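Local coordinates for periplasmic oligopeptide-binding protein (Burkholderia pseudomallei, PDB 3ZS6) that probably binds oligopeptides in the periplasm and delivers them to an ABC transporter for uptake, and here holds a bound peptide, at residues Pro61-Arg70 and Tyr132-Ser143; Thr350-His361 and Gly397-Gly405. All coordinates share one frame; numbering follows the deposited sequence.

Interaction 1 of 2, residues Pro61-Arg70 and Tyr132-Ser143; sequences PDTWIFKLRR and YTIEVKTEVPVS
Trp64 and Phe66 pair with Val136 and Ile134 along two neighbouring antiparallel strands, 63-68 and 133-137, inside a five-stranded antiparallel sheet. Strand 48-60 flanks strand 63-68 on its far side. Trp64 and Val136 bond to each other through both backbone N-H and C=O groups, and so do Phe66 and Ile134. Leu68 N adds a single bond to Tyr132 O at 2.8 Å. Lys67 bends back to bring Lys67 NZ to Tyr132 O at 3.3 Å, on the opposite face of its plane from Leu68 N. At the other end Thr138 N bonds to Asp62 O.

The apolar contacts include Leu68 CD2 on Ile134 CD1 at 3.9 Å. Phe145 and Trp89 of nearby helices cover Val136 on the face that carries Trp64, Phe66 and Ile134. On the other face Ile65 CD1 rests on Glu135 CB.

Arg70 CG sits 4.0 Å from the centroid of the Tyr132 ring, almost on the ring normal, a CH-pi contact. The guanidinium and ring planes are 40° apart.

A water joins the turn regions. It donates to Pro61 O and Thr138 OG1 and accepts from Val142 N. It also takes a weak bond from Trp64 NE1, which makes a second weak bond, in the indole plane, to Val142 O at 3.1 Å.

Interaction 2 of 2, residues Thr350-His361 and Gly397-Gly405; sequences TFTLTYNTNDLH and GKVQIARDG
Arg403 reaches across to Asn356 and His361. It grips Asn356 by one edge and stacks on His361 with one face. Arg403 NE and Arg403 NH2 both donate to Asn356 OD1, at 3.2 Å and 3.0 Å. This is a side-on grip on a single oxygen, which lies in the guanidinium plane. Arg403 NE arrives in the carbonyl plane of the amide, while Arg403 NH2 comes from above it. The guanidinium also lies flat on the His361 ring, with centres 4.0 Å apart and planes at 6°. Arg403 CG is anti to the backbone N (chi1 -155°), and bends at chi2 and chi3 fold the chain so that Arg403 CD also rests over the imidazole. The edge grip and the stack together limit rotation of the guanidinium. Arg403 NH1 makes a salt bridge to the backbone of the bound peptide, which suggests that Asn356 and His361 position it as a second shell. His361 ND1 in turn bonds to Tyr262 OH.

Strand 350-356, helix 359-376 and the parallel strand 379-385 form a beta-alpha-beta unit in the mixed sheet. The chain returns through helix 387-395 to strand 401-407, parallel to strand 350-356 on its other side. Thr354 N bonds to Ile401 O, and Arg403 N bonds to Thr354 O at 2.9 Å.

Ile401 packs by two branches. Ile401 CG2 meets Leu353 CD1 at 3.5 Å, and Ile401 CD1 meets Phe351 CB at 3.8 Å. Trp372 and Leu266 also touch its side chain.

Gln400 extends its chain so that Gln400 OE1 accepts from Thr352 N at 3.0 Å. Its amide meets the edge of the Phe351 ring, planes 66° apart. Gln400 NE2 bonds to Asp270. A water accepts from Gln400 N and donates to Thr352 O at 2.7 Å.

How the interactions relate
The two contacts lie on opposite sides of the chain's centre, with their own centres 40 Å apart. They share no strand or sheet and do not touch. Interaction 1 is partly buried and sits farther out. It joins antiparallel strands. Its Arg70-Tyr132 contact lies at one end, and the water site with Pro61, Thr138 and Val142 at the other. Interaction 2 is mostly buried, and its strands are parallel. The arginines differ in kind. Arg70, at the surface, lays its aliphatic CG over the Tyr132 face. The buried Arg403 stacks its guanidinium flat on His361 and makes a salt bridge to the backbone of the bound peptide.

Interaction 1 of 2, residues Pro61-Arg70 and Tyr132-Ser143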
# COMPACT_ATOMS: atom_id res chain seq x y z
N PRO A 61 -7.08 -21.24 -17.31
CA PRO A 61 -7.67 -20.04 -16.72
C PRO A 61 -7.36 -19.94 -15.23
O PRO A 61 -6.98 -18.88 -14.77
CB PRO A 61 -9.17 -20.24 -16.95
CG PRO A 61 -9.22 -21.04 -18.22
CD PRO A 61 -8.04 -21.96 -18.17
N ASP A 62 -7.49 -21.04 -14.49
CA ASP A 62 -7.35 -20.99 -13.04
C ASP A 62 -6.03 -21.57 -12.54
O ASP A 62 -5.90 -21.88 -11.35
CB ASP A 62 -8.49 -21.76 -12.37
CG ASP A 62 -8.35 -23.25 -12.53
OD1 ASP A 62 -7.58 -23.68 -13.42
OD2 ASP A 62 -8.98 -24.00 -11.76
N THR A 63 -5.05 -21.72 -13.43
CA THR A 63 -3.82 -22.43 -13.09
C THR A 63 -2.55 -21.75 -13.59
O THR A 63 -2.42 -21.47 -14.78
CB THR A 63 -3.85 -23.86 -13.65
OG1 THR A 63 -5.00 -24.54 -13.14
CG2 THR A 63 -2.59 -24.63 -13.25
N TRP A 64 -1.62 -21.49 -12.67
CA TRP A 64 -0.30 -20.96 -13.00
C TRP A 64 0.81 -21.92 -12.58
O TRP A 64 0.74 -22.56 -11.53
CB TRP A 64 -0.07 -19.61 -12.30
CG TRP A 64 -0.88 -18.47 -12.85
CD1 TRP A 64 -2.16 -18.12 -12.50
CD2 TRP A 64 -0.47 -17.53 -13.85
NE1 TRP A 64 -2.56 -17.02 -13.22
CE2 TRP A 64 -1.55 -16.63 -14.05
CE3 TRP A 64 0.70 -17.35 -14.60
CZ2 TRP A 64 -1.49 -15.59 -14.97
CZ3 TRP A 64 0.76 -16.31 -15.51
CH2 TRP A 64 -0.33 -15.43 -15.68
N ILE A 65 1.85 -22.03 -13.41
CA ILE A 65 3.02 -22.84 -13.08
C ILE A 65 4.23 -21.92 -12.95
O ILE A 65 4.49 -21.10 -13.83
CB ILE A 65 3.30 -23.89 -14.18
CG1 ILE A 65 2.14 -24.88 -14.30
CG2 ILE A 65 4.60 -24.64 -13.89
CD1 ILE A 65 2.04 -25.84 -13.14
N PHE A 66 4.97 -22.06 -11.85
CA PHE A 66 6.20 -21.30 -11.65
C PHE A 66 7.38 -22.27 -11.60
O PHE A 66 7.39 -23.22 -10.81
CB PHE A 66 6.15 -20.49 -10.34
CG PHE A 66 5.13 -19.37 -10.36
CD1 PHE A 66 3.81 -19.61 -10.02
CD2 PHE A 66 5.50 -18.08 -10.71
CE1 PHE A 66 2.87 -18.59 -10.02
CE2 PHE A 66 4.56 -17.05 -10.72
CZ PHE A 66 3.25 -17.31 -10.38
N LYS A 67 8.36 -22.04 -12.46
CA LYS A 67 9.57 -22.85 -12.46
C LYS A 67 10.65 -22.11 -11.70
O LYS A 67 11.07 -21.03 -12.10
CB LYS A 67 10.03 -23.15 -13.89
CG LYS A 67 9.23 -24.23 -14.59
CD LYS A 67 9.33 -25.58 -13.86
CE LYS A 67 10.73 -26.18 -13.94
NZ LYS A 67 11.74 -25.42 -13.14
N LEU A 68 11.08 -22.69 -10.58
CA LEU A 68 12.07 -22.04 -9.74
C LEU A 68 13.49 -22.30 -10.25
O LEU A 68 13.79 -23.36 -10.80
CB LEU A 68 11.94 -22.51 -8.29
CG LEU A 68 10.54 -22.52 -7.67
CD1 LEU A 68 10.66 -22.82 -6.18
CD2 LEU A 68 9.80 -21.20 -7.91
N ARG A 69 14.37 -21.31 -10.07
CA ARG A 69 15.78 -21.53 -10.34
C ARG A 69 16.30 -22.46 -9.26
O ARG A 69 15.69 -22.58 -8.18
CB ARG A 69 16.56 -20.21 -10.35
CG ARG A 69 16.68 -19.56 -8.99
CD ARG A 69 17.25 -18.15 -9.10
NE ARG A 69 16.33 -17.23 -9.76
CZ ARG A 69 16.38 -16.91 -11.05
NH1 ARG A 69 17.32 -17.42 -11.85
NH2 ARG A 69 15.47 -16.07 -11.54
N ARG A 70 17.41 -23.13 -9.53
CA ARG A 70 17.91 -24.16 -8.63
C ARG A 70 18.92 -23.62 -7.64
O ARG A 70 19.35 -24.33 -6.73
CB ARG A 70 18.54 -25.30 -9.45
CG ARG A 70 17.58 -25.93 -10.46
CD ARG A 70 18.29 -26.88 -11.41
NE ARG A 70 17.98 -28.28 -11.15
CZ ARG A 70 18.73 -29.09 -10.39
NH1 ARG A 70 19.84 -28.63 -9.83
NH2 ARG A 70 18.37 -30.35 -10.21
N TYR A 132 11.35 -27.67 -7.40
CA TYR A 132 11.60 -26.49 -8.23
C TYR A 132 10.43 -26.15 -9.13
O TYR A 132 10.57 -25.40 -10.10
CB TYR A 132 12.86 -26.69 -9.07
CG TYR A 132 14.09 -26.98 -8.23
CD1 TYR A 132 14.57 -26.05 -7.32
CD2 TYR A 132 14.77 -28.18 -8.36
CE1 TYR A 132 15.69 -26.31 -6.55
CE2 TYR A 132 15.90 -28.45 -7.60
CZ TYR A 132 16.35 -27.51 -6.70
OH TYR A 132 17.47 -27.78 -5.94
N THR A 133 9.26 -26.71 -8.81
CA THR A 133 8.08 -26.49 -9.62
C THR A 133 6.88 -26.21 -8.73
O THR A 133 6.49 -27.06 -7.92
CB THR A 133 7.76 -27.71 -10.52
OG1 THR A 133 8.94 -28.11 -11.24
CG2 THR A 133 6.65 -27.36 -11.50
N ILE A 134 6.30 -25.02 -8.87
CA ILE A 134 5.12 -24.64 -8.09
C ILE A 134 3.86 -24.55 -8.94
O ILE A 134 3.86 -23.95 -10.01
CB ILE A 134 5.33 -23.30 -7.37
CG1 ILE A 134 6.34 -23.47 -6.24
CG2 ILE A 134 3.99 -22.77 -6.84
CD1 ILE A 134 6.77 -22.17 -5.60
N GLU A 135 2.78 -25.14 -8.44
CA GLU A 135 1.48 -25.00 -9.08
C GLU A 135 0.54 -24.18 -8.18
O GLU A 135 0.34 -24.52 -7.02
CB GLU A 135 0.87 -26.37 -9.37
CG GLU A 135 -0.53 -26.30 -9.96
CD GLU A 135 -1.23 -27.64 -9.96
OE1 GLU A 135 -1.72 -28.06 -8.89
OE2 GLU A 135 -1.28 -28.28 -11.03
N VAL A 136 -0.03 -23.11 -8.73
CA VAL A 136 -1.03 -22.33 -8.01
C VAL A 136 -2.38 -22.38 -8.71
O VAL A 136 -2.50 -22.03 -9.89
CB VAL A 136 -0.60 -20.86 -7.82
CG1 VAL A 136 -1.68 -20.07 -7.07
CG2 VAL A 136 0.72 -20.79 -7.07
N LYS A 137 -3.40 -22.84 -7.99
CA LYS A 137 -4.78 -22.81 -8.46
C LYS A 137 -5.47 -21.59 -7.87
O LYS A 137 -5.37 -21.36 -6.67
CB LYS A 137 -5.52 -24.07 -8.02
CG LYS A 137 -4.95 -25.38 -8.58
CD LYS A 137 -5.60 -25.74 -9.90
CE LYS A 137 -5.10 -27.09 -10.39
NZ LYS A 137 -5.73 -27.47 -11.68
N THR A 138 -6.16 -20.82 -8.71
CA THR A 138 -6.89 -19.65 -8.24
C THR A 138 -8.39 -19.90 -8.30
O THR A 138 -8.86 -20.71 -9.09
CB THR A 138 -6.57 -18.40 -9.08
OG1 THR A 138 -6.83 -18.67 -10.47
CG2 THR A 138 -5.11 -18.00 -8.92
N GLU A 139 -9.14 -19.19 -7.45
CA GLU A 139 -10.60 -19.34 -7.38
C GLU A 139 -11.27 -18.95 -8.69
O GLU A 139 -12.24 -19.58 -9.11
CB GLU A 139 -11.18 -18.48 -6.25
CG GLU A 139 -10.78 -18.92 -4.85
CD GLU A 139 -11.59 -20.11 -4.36
OE1 GLU A 139 -12.44 -20.62 -5.12
OE2 GLU A 139 -11.37 -20.53 -3.20
N VAL A 140 -10.77 -17.89 -9.31
CA VAL A 140 -11.26 -17.42 -10.60
C VAL A 140 -10.04 -17.07 -11.44
O VAL A 140 -8.95 -16.94 -10.91
CB VAL A 140 -12.13 -16.17 -10.45
CG1 VAL A 140 -13.41 -16.49 -9.69
CG2 VAL A 140 -11.35 -15.06 -9.74
N PRO A 141 -10.22 -16.94 -12.75
CA PRO A 141 -9.05 -16.60 -13.56
C PRO A 141 -8.48 -15.22 -13.25
O PRO A 141 -9.24 -14.25 -13.11
CB PRO A 141 -9.56 -16.69 -15.01
CG PRO A 141 -11.07 -16.69 -14.90
CD PRO A 141 -11.40 -17.29 -13.57
N VAL A 142 -7.16 -15.14 -13.12
CA VAL A 142 -6.46 -13.90 -12.82
C VAL A 142 -5.30 -13.75 -13.79
O VAL A 142 -4.29 -14.45 -13.68
CB VAL A 142 -5.92 -13.89 -11.37
CG1 VAL A 142 -5.18 -12.58 -11.07
CG2 VAL A 142 -7.05 -14.13 -10.37
N SER A 143 -5.43 -12.85 -14.75
CA SER A 143 -4.47 -12.78 -15.86
C SER A 143 -3.13 -12.20 -15.44
O SER A 143 -2.12 -12.39 -16.11
CB SER A 143 -5.06 -11.97 -17.02
OG SER A 143 -5.19 -10.60 -16.66
O HOH W 1 -5.39 -17.68 -12.78

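Interaction 2 of 2, residues Thr350-His361 and Gly397-Gly405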
# COMPACT_ATOMS: atom_id res chain seq x y z
N THR A 350 -19.71 16.29 16.78
CA THR A 350 -18.29 16.42 17.11
C THR A 350 -17.58 15.10 16.87
O THR A 350 -18.05 14.06 17.33
CB THR A 350 -18.10 16.86 18.57
OG1 THR A 350 -18.70 18.14 18.75
CG2 THR A 350 -16.62 16.94 18.92
N PHE A 351 -16.47 15.14 16.13
CA PHE A 351 -15.65 13.96 15.88
C PHE A 351 -14.20 14.21 16.28
O PHE A 351 -13.76 15.35 16.38
CB PHE A 351 -15.66 13.57 14.40
CG PHE A 351 -17.01 13.26 13.85
CD1 PHE A 351 -17.67 12.08 14.21
CD2 PHE A 351 -17.63 14.13 12.97
CE1 PHE A 351 -18.91 11.79 13.70
CE2 PHE A 351 -18.88 13.84 12.46
CZ PHE A 351 -19.52 12.67 12.83
N THR A 352 -13.46 13.13 16.48
CA THR A 352 -12.01 13.22 16.61
C THR A 352 -11.39 12.84 15.26
O THR A 352 -11.77 11.84 14.66
CB THR A 352 -11.49 12.31 17.74
OG1 THR A 352 -11.93 12.83 19.00
CG2 THR A 352 -9.97 12.25 17.73
N LEU A 353 -10.46 13.67 14.79
CA LEU A 353 -9.75 13.40 13.53
C LEU A 353 -8.31 12.99 13.83
O LEU A 353 -7.48 13.81 14.25
CB LEU A 353 -9.79 14.63 12.61
CG LEU A 353 -8.95 14.67 11.33
CD1 LEU A 353 -9.19 13.45 10.46
CD2 LEU A 353 -9.24 15.95 10.53
N THR A 354 -8.01 11.72 13.63
CA THR A 354 -6.69 11.21 13.97
C THR A 354 -5.81 11.05 12.73
O THR A 354 -6.26 10.55 11.71
CB THR A 354 -6.81 9.86 14.70
OG1 THR A 354 -7.73 9.99 15.79
CG2 THR A 354 -5.45 9.40 15.21
N TYR A 355 -4.55 11.49 12.83
CA TYR A 355 -3.59 11.30 11.74
C TYR A 355 -2.22 10.94 12.30
O TYR A 355 -1.96 11.16 13.48
CB TYR A 355 -3.47 12.57 10.89
CG TYR A 355 -2.87 13.73 11.64
CD1 TYR A 355 -3.67 14.59 12.39
CD2 TYR A 355 -1.51 13.98 11.61
CE1 TYR A 355 -3.12 15.66 13.09
CE2 TYR A 355 -0.95 15.05 12.30
CZ TYR A 355 -1.76 15.88 13.04
OH TYR A 355 -1.22 16.94 13.73
N ASN A 356 -1.36 10.38 11.46
CA ASN A 356 -0.01 10.05 11.91
C ASN A 356 0.90 11.26 11.80
O ASN A 356 0.90 11.95 10.78
CB ASN A 356 0.58 8.85 11.16
CG ASN A 356 0.63 9.07 9.66
OD1 ASN A 356 -0.41 9.21 9.02
ND2 ASN A 356 1.84 9.10 9.10
N THR A 357 1.64 11.52 12.88
CA THR A 357 2.51 12.69 13.00
C THR A 357 3.33 12.93 11.74
O THR A 357 4.11 12.08 11.32
CB THR A 357 3.46 12.53 14.21
OG1 THR A 357 2.69 12.18 15.37
CG2 THR A 357 4.24 13.82 14.46
N ASN A 358 3.11 14.11 11.14
CA ASN A 358 3.74 14.53 9.89
C ASN A 358 3.21 15.90 9.47
O ASN A 358 2.05 16.21 9.70
CB ASN A 358 3.47 13.51 8.78
CG ASN A 358 3.99 13.98 7.43
OD1 ASN A 358 5.17 13.85 7.13
ND2 ASN A 358 3.10 14.53 6.62
N ASP A 359 4.06 16.73 8.86
CA ASP A 359 3.65 18.10 8.54
C ASP A 359 2.59 18.18 7.44
O ASP A 359 1.65 18.97 7.55
CB ASP A 359 4.85 19.01 8.22
CG ASP A 359 6.07 18.25 7.71
OD1 ASP A 359 5.90 17.18 7.08
OD2 ASP A 359 7.20 18.72 7.94
N LEU A 360 2.70 17.38 6.39
CA LEU A 360 1.64 17.37 5.38
C LEU A 360 0.29 16.94 5.98
O LEU A 360 -0.73 17.60 5.77
CB LEU A 360 1.98 16.47 4.20
CG LEU A 360 0.72 16.22 3.35
CD1 LEU A 360 0.36 17.47 2.56
CD2 LEU A 360 0.88 15.02 2.42
N HIS A 361 0.29 15.84 6.72
CA HIS A 361 -0.96 15.31 7.27
C HIS A 361 -1.61 16.31 8.21
O HIS A 361 -2.83 16.45 8.23
CB HIS A 361 -0.74 13.98 7.97
CG HIS A 361 -0.28 12.89 7.06
ND1 HIS A 361 -0.75 12.76 5.76
CD2 HIS A 361 0.60 11.87 7.24
CE1 HIS A 361 -0.17 11.72 5.19
NE2 HIS A 361 0.65 11.16 6.06
N GLY A 397 -11.16 0.01 14.82
CA GLY A 397 -12.21 1.02 14.84
C GLY A 397 -12.18 1.91 16.07
O GLY A 397 -13.23 2.34 16.54
N LYS A 398 -10.99 2.20 16.59
CA LYS A 398 -10.85 3.07 17.76
C LYS A 398 -10.66 4.55 17.40
O LYS A 398 -10.34 5.38 18.26
CB LYS A 398 -9.71 2.57 18.66
CG LYS A 398 -10.03 1.22 19.28
CD LYS A 398 -8.92 0.70 20.15
CE LYS A 398 -9.30 -0.67 20.70
NZ LYS A 398 -8.35 -1.13 21.74
N VAL A 399 -10.85 4.86 16.13
CA VAL A 399 -10.80 6.23 15.64
C VAL A 399 -12.05 6.45 14.79
O VAL A 399 -12.60 5.49 14.24
CB VAL A 399 -9.53 6.48 14.79
CG1 VAL A 399 -8.29 6.57 15.70
CG2 VAL A 399 -9.34 5.37 13.76
N GLN A 400 -12.51 7.69 14.68
CA GLN A 400 -13.76 8.01 13.99
C GLN A 400 -13.50 8.47 12.56
O GLN A 400 -14.05 7.92 11.61
CB GLN A 400 -14.51 9.10 14.75
CG GLN A 400 -15.04 8.67 16.10
CD GLN A 400 -15.80 9.78 16.80
OE1 GLN A 400 -15.23 10.83 17.11
NE2 GLN A 400 -17.10 9.56 17.02
N ILE A 401 -12.68 9.50 12.42
CA ILE A 401 -12.21 9.95 11.13
C ILE A 401 -10.70 9.88 11.21
O ILE A 401 -10.12 10.32 12.21
CB ILE A 401 -12.63 11.41 10.85
CG1 ILE A 401 -14.15 11.58 11.02
CG2 ILE A 401 -12.17 11.84 9.47
CD1 ILE A 401 -14.66 12.99 10.73
N ALA A 402 -10.07 9.30 10.20
CA ALA A 402 -8.63 9.06 10.28
C ALA A 402 -7.93 9.25 8.93
O ALA A 402 -8.49 8.93 7.88
CB ALA A 402 -8.34 7.67 10.84
N ARG A 403 -6.73 9.81 8.98
CA ARG A 403 -5.89 9.92 7.79
C ARG A 403 -5.59 8.50 7.28
O ARG A 403 -5.21 7.61 8.06
CB ARG A 403 -4.59 10.67 8.13
CG ARG A 403 -3.92 11.36 6.93
CD ARG A 403 -3.42 10.34 5.90
NE ARG A 403 -2.35 9.52 6.46
CZ ARG A 403 -1.75 8.52 5.82
NH1 ARG A 403 -2.11 8.19 4.59
NH2 ARG A 403 -0.77 7.84 6.42
N ASP A 404 -5.80 8.27 5.99
CA ASP A 404 -5.52 6.97 5.39
C ASP A 404 -5.00 7.17 3.97
O ASP A 404 -4.86 8.31 3.52
CB ASP A 404 -6.77 6.08 5.39
CG ASP A 404 -6.44 4.59 5.50
OD1 ASP A 404 -5.42 4.14 4.94
OD2 ASP A 404 -7.21 3.86 6.16
N GLY A 405 -4.73 6.08 3.27
CA GLY A 405 -4.16 6.14 1.94
C GLY A 405 -3.75 4.74 1.50
O GLY A 405 -3.25 3.95 2.30
O HOH W 2 -10.51 9.58 15.50